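Local structure of gluconate kinase (Lactobacillus acidophilus, 3LL3) at residues Leu182-Leu187 / Pro272-Ser277; Ile245-Ile250 / His254-Val259; Ile416-Ile421 / Thr470-Phe475. The protein binds ATP and D-xylulose and probably transfers phosphate from ATP to a sugar or sugar acid such as gluconate. All blocks are in the same frame, centred on the assembly; numbering follows the deposited sequence.

Contact 1: residues Leu182-Leu187 / Pro272-Ser277; sequences LNLKTL and PKIDPS
Leu-184 meets Ile-274 and Pro-272 where loops from the N-terminal and C-terminal FGGY regions touch, in a kinase of the actin-like ATPase clan. The tight part is one methyl pair: Leu-184 CD1 lies 3.6 Å from Ile-274 CG2, the two side chains meeting at a slant. On the isoleucine, a chi1 of 53° wedges CG1 between the backbone N and the carbonyl carbon and leaves CG2 anti to the carbonyl carbon, which is the branch offered to the leucine. Cys-282 and Pro-284 of strand 281-284 also touch Leu-184, consistent with its burial, while Tyr-121 and Arg-122 of helix 116-124 touch Ile-274. The turn that carries Leu-184 is closed by the bond from Leu-187 N to Asn-183 O (2.9 Å).

The other part is looser and lies on the side nearer solvent, where Pro-272 is partly exposed. No hydrogen bond crosses between 182-187 and 272-277. The proline comes alongside the base of the leucine, its CB 4.3 Å from Leu-184 CB, and the ring's nearest approach to the opposite backbone is Pro-272 CG, 4.0 Å from Leu-184 O.

Contact 2: residues Ile245-Ile250 / His254-Val259; sequences IGVNAI and HCALNV
Ala-249 sets its CB over one face of the peptide that joins Cys-255 to Ala-256, 4.1 Å from Cys-255 C and almost straight above the peptide plane. His-254 touches through its CB, 3.9 Å from Ala-249 CB. The same alanine methyl also reaches Ala-256 CB at 4.2 Å, so one methyl spans three successive residues of the strand.

The closest approach is Val-247 CG2 to Ala-256 CB, at 3.5 Å tighter than ordinary carbon-carbon contact. A chi1 of -62° puts CG1 anti to the carbonyl carbon and CG2 between that carbon and the backbone N, where it faces the strand. No hydrogen bond crosses; methyl and methylene groups make the side-chain contacts. The helix before the turn ends in a Schellman motif with Asn-248, at positive phi, as its C-prime residue: Ala-249 N bonds to the carbonyl oxygen of the residue preceding Ile-245, and Asn-248 N to Ile-245 O at 2.9 Å.

The turn that ends helix 239-245 thus lies on the mixed sheet of the C-terminal FGGY region, against strand 254-259, which runs between antiparallel strand 263-269 and parallel strand 396-400. Val-247 also touches Asn-398 and Thr-400 of the latter, and Ser-429 of helix 429-441.

Contact 3: residues Ile416-Ile421 / Thr470-Phe475; sequences IFNVPI and TYQKLF
Ile-416 and Tyr-471 supply the apolar interaction, a CH-pi contact between helices 407-417 and 465-485. Ile-416 CG1 stands 3.9 Å from the centroid of the Tyr-471 ring, 21° off the ring normal, and thus over a face rather than at an edge. It is displaced toward the CB side of the ring, as its 3.6 Å distance to Tyr-471 CG confirms; the methylene, not the terminal methyl, makes the closest approach. In the isoleucine CG1 lies anti to the carbonyl carbon (chi1 -73°), which brings this branch over the ring, while Ile-377, Phe-378 and Tyr-381 of helix 365-388 also touch the side chain.

The direct polar meeting is loose. Asn-418 ND2 and Gln-472 OE1 come within 4.0 Å, too far for a hydrogen bond, and their amide planes are turned 54° from each other. This pair lies toward the surface, with Gln-472 exposed. The tyrosine hydroxyl looks away from 416-421: Tyr-471 OH is hydrogen-bonded to Glu-374 and more weakly to Arg-370, which anchors the far end of the ring.

A water lies between the two backbones, 3.0 Å from Ile-416 O and a weaker 3.3 Å from Tyr-471 O. It has more acceptors nearby than protons, so both links need not be made at once.

Phe-417 and Phe-475 each meet Tyr-381 edge-to-face, so helix 365-388 packs against both segments. At Asn-418 the chain leaves helix 407-417 with positive phi and then leads into strand 421-424. The arrangement is a helix-on-helix layer beside the mixed beta sheet of the C-terminal FGGY region, consistent with the alpha/beta architecture of the actin-like ATPase clan.

All three contacts lack direct hydrogen bonds between their segments and rest on apolar meetings, but they differ in depth. Contact 2 is a buried one, its centre about 12 Å from that of the chain, and it joins segments close in sequence. Contacts 1 and 3 are partly buried, with centres about 18 and 25 Å from the chain centre. Contact 1 bridges loops of the two FGGY regions; contact 3 pairs two helices and adds an aromatic face and a water. Contacts 2 and 3 approach to about 4 Å at their nearest atoms without touching. All three adjoin the seven-stranded sheet: 272-277 links two of its strands, while 254-259 and 421-424 flank strand 396-400.

Contact 1: residues Leu182-Leu187 / Pro272-Ser277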
# COMPACT_ATOMS: atom_id res chain seq x y z
N LEU A 182 -20.05 -34.68 -0.28
CA LEU A 182 -19.44 -35.96 0.09
C LEU A 182 -18.99 -35.95 1.54
O LEU A 182 -18.17 -35.13 1.94
CB LEU A 182 -18.23 -36.24 -0.81
CG LEU A 182 -17.56 -37.61 -0.62
CD1 LEU A 182 -18.41 -38.71 -1.24
CD2 LEU A 182 -16.12 -37.64 -1.18
N ASN A 183 -19.53 -36.87 2.33
CA ASN A 183 -19.15 -36.99 3.74
C ASN A 183 -17.71 -37.48 3.89
O ASN A 183 -17.32 -38.46 3.28
CB ASN A 183 -20.12 -37.91 4.50
CG ASN A 183 -19.90 -37.90 6.01
OD1 ASN A 183 -20.57 -37.19 6.74
ND2 ASN A 183 -18.94 -38.69 6.47
N LEU A 184 -16.94 -36.80 4.73
CA LEU A 184 -15.52 -37.13 4.89
C LEU A 184 -15.31 -38.50 5.53
O LEU A 184 -14.35 -39.19 5.19
CB LEU A 184 -14.82 -36.08 5.74
CG LEU A 184 -14.51 -34.74 5.06
CD1 LEU A 184 -14.03 -33.75 6.08
CD2 LEU A 184 -13.46 -34.89 3.96
N LYS A 185 -16.19 -38.88 6.45
CA LYS A 185 -16.04 -40.13 7.19
C LYS A 185 -16.58 -41.37 6.48
O LYS A 185 -16.01 -42.45 6.59
CB LYS A 185 -16.70 -40.03 8.56
CG LYS A 185 -15.88 -39.29 9.60
CD LYS A 185 -16.77 -38.86 10.77
CE LYS A 185 -16.08 -37.81 11.64
NZ LYS A 185 -17.07 -36.97 12.38
N THR A 186 -17.68 -41.23 5.76
CA THR A 186 -18.29 -42.37 5.09
C THR A 186 -17.81 -42.49 3.65
O THR A 186 -17.82 -43.59 3.08
CB THR A 186 -19.82 -42.25 5.07
OG1 THR A 186 -20.20 -41.15 4.24
CG2 THR A 186 -20.35 -42.05 6.48
N LEU A 187 -17.36 -41.38 3.07
CA LEU A 187 -17.04 -41.33 1.64
C LEU A 187 -18.23 -41.74 0.77
O LEU A 187 -18.07 -42.30 -0.32
CB LEU A 187 -15.79 -42.16 1.31
CG LEU A 187 -14.55 -41.76 2.12
CD1 LEU A 187 -13.29 -42.42 1.59
CD2 LEU A 187 -14.39 -40.23 2.14
N PRO A 272 -8.85 -37.87 7.28
CA PRO A 272 -9.50 -36.57 7.13
C PRO A 272 -8.85 -35.64 8.12
O PRO A 272 -8.49 -36.04 9.23
CB PRO A 272 -10.95 -36.82 7.54
CG PRO A 272 -11.14 -38.30 7.48
CD PRO A 272 -9.78 -38.94 7.68
N LYS A 273 -8.65 -34.40 7.73
CA LYS A 273 -8.14 -33.44 8.67
C LYS A 273 -8.70 -32.14 8.20
O LYS A 273 -8.56 -31.77 7.03
CB LYS A 273 -6.61 -33.42 8.68
CG LYS A 273 -6.06 -32.30 9.57
CD LYS A 273 -4.55 -32.08 9.37
CE LYS A 273 -4.10 -30.85 10.17
NZ LYS A 273 -2.66 -30.50 9.95
N ILE A 274 -9.40 -31.46 9.09
CA ILE A 274 -10.00 -30.21 8.72
C ILE A 274 -9.45 -29.15 9.61
O ILE A 274 -8.94 -29.43 10.70
CB ILE A 274 -11.53 -30.27 8.82
CG1 ILE A 274 -11.96 -30.76 10.20
CG2 ILE A 274 -12.09 -31.16 7.73
CD1 ILE A 274 -13.44 -30.59 10.46
N ASP A 275 -9.53 -27.93 9.13
CA ASP A 275 -8.98 -26.80 9.83
C ASP A 275 -10.07 -26.12 10.66
O ASP A 275 -11.14 -25.80 10.14
CB ASP A 275 -8.43 -25.82 8.83
CG ASP A 275 -7.80 -24.64 9.49
OD1 ASP A 275 -7.01 -24.83 10.42
OD2 ASP A 275 -8.12 -23.51 9.09
N PRO A 276 -9.80 -25.91 11.96
CA PRO A 276 -10.73 -25.18 12.83
C PRO A 276 -11.19 -23.85 12.21
O PRO A 276 -12.32 -23.42 12.47
CB PRO A 276 -9.88 -24.92 14.08
CG PRO A 276 -8.96 -26.09 14.14
CD PRO A 276 -8.63 -26.42 12.70
N SER A 277 -10.35 -23.21 11.40
CA SER A 277 -10.78 -21.97 10.76
C SER A 277 -11.18 -22.17 9.30
O SER A 277 -11.39 -21.20 8.57
CB SER A 277 -9.72 -20.88 10.89
OG SER A 277 -8.40 -21.41 10.91

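Contact 2: residues Ile245-Ile250 / His254-Val259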
# COMPACT_ATOMS: atom_id res chain seq x y z
N ILE A 245 -0.30 -35.87 -7.28
CA ILE A 245 0.44 -37.10 -7.51
C ILE A 245 1.27 -37.02 -8.80
O ILE A 245 2.29 -37.68 -8.91
CB ILE A 245 -0.44 -38.37 -7.51
CG1 ILE A 245 -1.33 -38.44 -8.76
CG2 ILE A 245 -1.29 -38.45 -6.24
CD1 ILE A 245 -2.00 -39.82 -8.95
N GLY A 246 0.84 -36.20 -9.76
CA GLY A 246 1.58 -35.99 -11.00
C GLY A 246 2.95 -35.30 -10.86
O GLY A 246 3.74 -35.27 -11.83
N VAL A 247 3.21 -34.75 -9.68
CA VAL A 247 4.53 -34.19 -9.36
C VAL A 247 5.20 -35.02 -8.28
O VAL A 247 6.14 -34.58 -7.61
CB VAL A 247 4.46 -32.68 -8.96
CG1 VAL A 247 3.92 -31.84 -10.11
CG2 VAL A 247 3.66 -32.46 -7.66
N ASN A 248 4.71 -36.25 -8.14
CA ASN A 248 5.26 -37.22 -7.19
C ASN A 248 5.13 -36.81 -5.73
O ASN A 248 5.93 -37.22 -4.89
CB ASN A 248 6.73 -37.51 -7.49
CG ASN A 248 7.16 -38.87 -6.98
OD1 ASN A 248 6.33 -39.76 -6.81
ND2 ASN A 248 8.45 -39.03 -6.72
N ALA A 249 4.14 -35.98 -5.42
CA ALA A 249 3.90 -35.62 -4.03
C ALA A 249 2.79 -36.51 -3.49
O ALA A 249 1.66 -36.06 -3.33
CB ALA A 249 3.56 -34.14 -3.88
N ILE A 250 3.12 -37.76 -3.21
CA ILE A 250 2.08 -38.78 -2.96
C ILE A 250 1.79 -38.93 -1.47
O ILE A 250 0.82 -39.58 -1.08
CB ILE A 250 2.48 -40.14 -3.54
CG1 ILE A 250 3.72 -40.66 -2.81
CG2 ILE A 250 2.75 -40.02 -5.03
CD1 ILE A 250 4.20 -41.99 -3.30
N HIS A 254 5.89 -34.60 1.38
CA HIS A 254 5.98 -33.61 0.31
C HIS A 254 4.74 -32.71 0.24
O HIS A 254 3.67 -33.08 0.74
CB HIS A 254 6.19 -34.30 -1.03
CG HIS A 254 7.57 -34.87 -1.22
ND1 HIS A 254 8.05 -35.93 -0.49
CD2 HIS A 254 8.55 -34.55 -2.10
CE1 HIS A 254 9.28 -36.22 -0.89
NE2 HIS A 254 9.60 -35.40 -1.87
N CYS A 255 4.89 -31.53 -0.36
CA CYS A 255 3.75 -30.69 -0.76
C CYS A 255 3.91 -30.42 -2.26
O CYS A 255 5.02 -30.47 -2.79
CB CYS A 255 3.79 -29.34 -0.03
SG CYS A 255 3.33 -29.37 1.73
N ALA A 256 2.82 -30.11 -2.94
CA ALA A 256 2.91 -29.65 -4.32
C ALA A 256 2.51 -28.17 -4.39
O ALA A 256 1.44 -27.77 -3.90
CB ALA A 256 2.05 -30.50 -5.25
N LEU A 257 3.40 -27.37 -4.96
CA LEU A 257 3.17 -25.93 -5.16
C LEU A 257 3.14 -25.67 -6.66
O LEU A 257 4.14 -25.87 -7.38
CB LEU A 257 4.31 -25.12 -4.55
CG LEU A 257 4.29 -23.63 -4.90
CD1 LEU A 257 3.09 -22.98 -4.20
CD2 LEU A 257 5.58 -22.96 -4.50
N ASN A 258 2.00 -25.24 -7.17
CA ASN A 258 1.95 -24.85 -8.56
C ASN A 258 1.57 -23.39 -8.63
O ASN A 258 0.66 -22.94 -7.92
CB ASN A 258 0.93 -25.67 -9.32
CG ASN A 258 0.84 -25.25 -10.77
OD1 ASN A 258 1.70 -25.58 -11.59
ND2 ASN A 258 -0.22 -24.53 -11.11
N VAL A 259 2.27 -22.64 -9.46
CA VAL A 259 1.95 -21.22 -9.60
C VAL A 259 2.04 -20.80 -11.05
O VAL A 259 3.12 -20.64 -11.61
CB VAL A 259 2.85 -20.32 -8.75
CG1 VAL A 259 2.30 -18.92 -8.74
CG2 VAL A 259 2.99 -20.86 -7.34

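Contact 3: residues Ile416-Ile421 / Thr470-Phe475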
# COMPACT_ATOMS: atom_id res chain seq x y z
N ILE A 416 11.96 -18.39 1.38
CA ILE A 416 10.77 -18.06 2.15
C ILE A 416 10.14 -19.28 2.82
O ILE A 416 9.84 -19.25 4.02
CB ILE A 416 9.73 -17.32 1.29
CG1 ILE A 416 10.22 -15.89 1.02
CG2 ILE A 416 8.36 -17.32 1.96
CD1 ILE A 416 9.39 -15.15 -0.01
N PHE A 417 9.94 -20.36 2.07
CA PHE A 417 9.42 -21.60 2.63
C PHE A 417 10.44 -22.29 3.56
O PHE A 417 10.07 -23.03 4.46
CB PHE A 417 8.98 -22.58 1.53
CG PHE A 417 7.64 -22.25 0.89
CD1 PHE A 417 6.56 -23.11 1.04
CD2 PHE A 417 7.47 -21.10 0.13
CE1 PHE A 417 5.31 -22.82 0.45
CE2 PHE A 417 6.25 -20.80 -0.46
CZ PHE A 417 5.16 -21.66 -0.30
N ASN A 418 11.73 -22.03 3.34
CA ASN A 418 12.79 -22.67 4.12
C ASN A 418 12.72 -24.19 4.05
O ASN A 418 12.95 -24.88 5.05
CB ASN A 418 12.78 -22.24 5.59
CG ASN A 418 14.14 -22.44 6.26
OD1 ASN A 418 15.16 -22.60 5.59
ND2 ASN A 418 14.16 -22.43 7.59
N VAL A 419 12.37 -24.70 2.87
CA VAL A 419 12.47 -26.12 2.56
C VAL A 419 12.98 -26.21 1.11
O VAL A 419 12.83 -25.25 0.34
CB VAL A 419 11.11 -26.87 2.75
CG1 VAL A 419 10.44 -26.51 4.07
CG2 VAL A 419 10.17 -26.56 1.64
N PRO A 420 13.61 -27.33 0.74
CA PRO A 420 14.11 -27.38 -0.64
C PRO A 420 12.97 -27.33 -1.66
O PRO A 420 11.89 -27.91 -1.43
CB PRO A 420 14.84 -28.72 -0.70
CG PRO A 420 15.16 -29.05 0.73
CD PRO A 420 14.00 -28.52 1.51
N ILE A 421 13.21 -26.65 -2.77
CA ILE A 421 12.26 -26.57 -3.87
C ILE A 421 12.74 -27.52 -4.97
O ILE A 421 13.89 -27.42 -5.44
CB ILE A 421 12.17 -25.12 -4.42
CG1 ILE A 421 11.63 -24.15 -3.34
CG2 ILE A 421 11.39 -25.08 -5.73
CD1 ILE A 421 10.16 -24.29 -3.08
N THR A 470 16.44 -13.69 6.90
CA THR A 470 15.85 -12.39 6.64
C THR A 470 14.32 -12.55 6.48
O THR A 470 13.53 -11.83 7.09
CB THR A 470 16.43 -11.78 5.36
OG1 THR A 470 17.85 -11.60 5.50
CG2 THR A 470 15.75 -10.46 5.05
N TYR A 471 13.93 -13.52 5.66
CA TYR A 471 12.53 -13.74 5.38
C TYR A 471 11.79 -14.24 6.61
O TYR A 471 10.62 -13.93 6.81
CB TYR A 471 12.35 -14.68 4.18
CG TYR A 471 12.68 -13.96 2.90
CD1 TYR A 471 11.96 -12.83 2.51
CD2 TYR A 471 13.74 -14.38 2.10
CE1 TYR A 471 12.27 -12.15 1.35
CE2 TYR A 471 14.06 -13.70 0.94
CZ TYR A 471 13.33 -12.59 0.57
OH TYR A 471 13.67 -11.93 -0.58
N GLN A 472 12.48 -15.01 7.43
CA GLN A 472 11.87 -15.53 8.65
C GLN A 472 11.53 -14.40 9.61
O GLN A 472 10.53 -14.47 10.35
CB GLN A 472 12.82 -16.52 9.31
CG GLN A 472 12.18 -17.39 10.37
CD GLN A 472 12.93 -18.70 10.57
OE1 GLN A 472 13.72 -19.12 9.71
NE2 GLN A 472 12.67 -19.37 11.69
N LYS A 473 12.35 -13.35 9.60
CA LYS A 473 12.07 -12.19 10.42
C LYS A 473 11.02 -11.29 9.78
O LYS A 473 10.24 -10.64 10.47
CB LYS A 473 13.37 -11.42 10.73
CG LYS A 473 13.11 -10.09 11.42
CD LYS A 473 14.38 -9.44 11.98
CE LYS A 473 14.05 -8.33 12.98
NZ LYS A 473 15.26 -7.89 13.72
N LEU A 474 10.97 -11.27 8.45
CA LEU A 474 10.05 -10.38 7.74
C LEU A 474 8.62 -10.92 7.61
O LEU A 474 7.67 -10.14 7.54
CB LEU A 474 10.61 -10.02 6.37
CG LEU A 474 9.72 -9.12 5.50
CD1 LEU A 474 9.50 -7.75 6.19
CD2 LEU A 474 10.37 -8.95 4.12
N PHE A 475 8.46 -12.25 7.59
CA PHE A 475 7.12 -12.83 7.49
C PHE A 475 6.15 -12.39 8.60
O PHE A 475 4.96 -12.14 8.33
CB PHE A 475 7.17 -14.38 7.39
CG PHE A 475 5.83 -15.02 7.14
CD1 PHE A 475 5.04 -14.63 6.06
CD2 PHE A 475 5.35 -16.03 7.97
CE1 PHE A 475 3.78 -15.22 5.82
CE2 PHE A 475 4.11 -16.61 7.75
CZ PHE A 475 3.32 -16.21 6.67
O HOH W 1 9.66 -16.86 5.77